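Local structure of uncharacterized protein (Bacteroides ovatus, 3P02) at residues R304-D307 with E308-G311. The protein is of unknown function, with an N-terminal E-set-like region and a C-terminal domain resembling that of BT_3044. Numbering follows the deposited sequence. Where two conformers were deposited one is given.
Sequences RKPD and EDQG
Pro306 and Asp309 begin a short 3-10 segment in the loop after strand 287-302, the N-H of Asp309 reaching back to the carbonyl oxygen of Pro306, and Gln310 N repeats the i to i+3 step on Asp307 O. The first bond, Asp309 N to Pro306 O, is 3.0 Å long; Gln310 N to Asp307 O is 3.2 Å and straighter, 163° at the hydrogen.

Gln310 folds its side chain back toward Lys305 and Pro306. With CG beside the backbone N and a second bend at chi2 (-66°), its amide NE2 comes within 3.4 Å of Pro306 O, a weak, bent bond that gives this oxygen a second donor besides Asp309 N. NE2 has a better partner in Asp302 O, at the end of the strand, and the side chain is buried, with Trp316 against it. Replacing Gln310 with alanine removes NE2, which would probably leave Asp302 O without its amide donor and open a gap beside Trp316.

In the conformer given, Asp309 OD2 lies 3.3 Å from Pro306 CD and nearly as close to CG, at one side of the ring. Lys305, also in the conformer given, extends away from its own backbone, and its NZ donates to a water that in turn donates to Asp309 O.

At the other end, Asp307 and Glu308 bring their carboxylates to one shared water, and Phe154 of strand 146-154 touches both side chains. Arg30 forms a salt bridge with Asp307 OD2, which probably eases the like charge nearby. The water donates to both acids, 2.9 Å from Asp307 OD2 and 2.9 Å from Glu308 OE2.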
loop_
_atom_site.group_PDB
_atom_site.type_symbol
_atom_site.label_atom_id
_atom_site.label_comp_id
_atom_site.label_asym_id
_atom_site.label_seq_id
_atom_site.Cartn_x
_atom_site.Cartn_y
_atom_site.Cartn_z
ATOM N N ARG A 304 -1.602 5.859 21.458
ATOM C CA ARG A 304 -0.361 6.446 21.975
ATOM C C ARG A 304 0.692 6.540 20.907
ATOM O O ARG A 304 1.743 7.137 21.139
ATOM C CB ARG A 304 0.189 5.595 23.129
ATOM C CG ARG A 304 -0.788 5.442 24.292
ATOM C CD ARG A 304 -0.424 4.362 25.272
ATOM N NE ARG A 304 -0.214 3.076 24.594
ATOM C CZ ARG A 304 0.145 1.951 25.200
ATOM N NH1 ARG A 304 0.269 1.912 26.520
ATOM N NH2 ARG A 304 0.403 0.854 24.484
ATOM N N LYS A 305 0.400 5.966 19.721
ATOM C CA LYS A 305 1.349 5.909 18.601
ATOM C C LYS A 305 0.842 6.641 17.384
ATOM O O LYS A 305 -0.354 6.550 17.098
ATOM C CB LYS A 305 1.593 4.434 18.177
ATOM C CG LYS A 305 2.248 3.553 19.214
ATOM C CD LYS A 305 2.415 2.114 18.697
ATOM C CE LYS A 305 3.160 1.270 19.701
ATOM N NZ LYS A 305 3.339 -0.132 19.240
ATOM N N PRO A 306 1.740 7.263 16.567
ATOM C CA PRO A 306 1.268 7.863 15.316
ATOM C C PRO A 306 0.605 6.811 14.399
ATOM O O PRO A 306 0.932 5.598 14.456
ATOM C CB PRO A 306 2.565 8.379 14.656
ATOM C CG PRO A 306 3.497 8.596 15.795
ATOM C CD PRO A 306 3.205 7.464 16.730
ATOM N N ASP A 307 -0.270 7.272 13.506
ATOM C CA ASP A 307 -0.962 6.368 12.552
ATOM C C ASP A 307 0.022 5.517 11.755
ATOM O O ASP A 307 -0.223 4.325 11.534
ATOM C CB ASP A 307 -1.797 7.175 11.568
ATOM C CG ASP A 307 -2.968 7.903 12.189
ATOM O OD1 ASP A 307 -3.447 7.461 13.260
ATOM O OD2 ASP A 307 -3.422 8.896 11.597
ATOM N N GLU A 308 1.152 6.123 11.335
ATOM C CA GLU A 308 2.125 5.423 10.488
ATOM C C GLU A 308 2.871 4.315 11.207
ATOM O O GLU A 308 3.442 3.442 10.532
ATOM C CB GLU A 308 3.152 6.430 9.916
ATOM C CG GLU A 308 2.525 7.510 9.064
ATOM C CD GLU A 308 1.818 8.648 9.781
ATOM O OE1 GLU A 308 2.023 8.825 11.008
ATOM O OE2 GLU A 308 1.004 9.326 9.115
ATOM N N ASP A 309 2.867 4.331 12.560
ATOM C CA ASP A 309 3.564 3.338 13.363
ATOM C C ASP A 309 2.634 2.234 13.832
ATOM O O ASP A 309 3.060 1.357 14.584
ATOM C CB ASP A 309 4.243 4.010 14.553
ATOM C CG ASP A 309 5.315 4.986 14.116
ATOM O OD1 ASP A 309 5.996 4.709 13.100
ATOM O OD2 ASP A 309 5.414 6.053 14.725
ATOM N N GLN A 310 1.350 2.261 13.385
ATOM C CA GLN A 310 0.429 1.181 13.802
ATOM C C GLN A 310 0.824 -0.117 13.152
ATOM O O GLN A 310 1.337 -0.110 12.027
ATOM C CB GLN A 310 -1.026 1.495 13.424
ATOM C CG GLN A 310 -1.570 2.803 14.060
ATOM C CD GLN A 310 -1.693 2.749 15.559
ATOM O OE1 GLN A 310 -2.013 1.712 16.141
ATOM N NE2 GLN A 310 -1.380 3.870 16.234
ATOM N N GLY A 311 0.546 -1.223 13.832
ATOM C CA GLY A 311 0.763 -2.544 13.260
ATOM C C GLY A 311 -0.365 -2.938 12.309
ATOM O O GLY A 311 -1.266 -2.137 12.040
HETATM O O HOH W 1 3.248 -0.692 16.525
HETATM O O HOH W 2 -1.692 10.209 9.733
#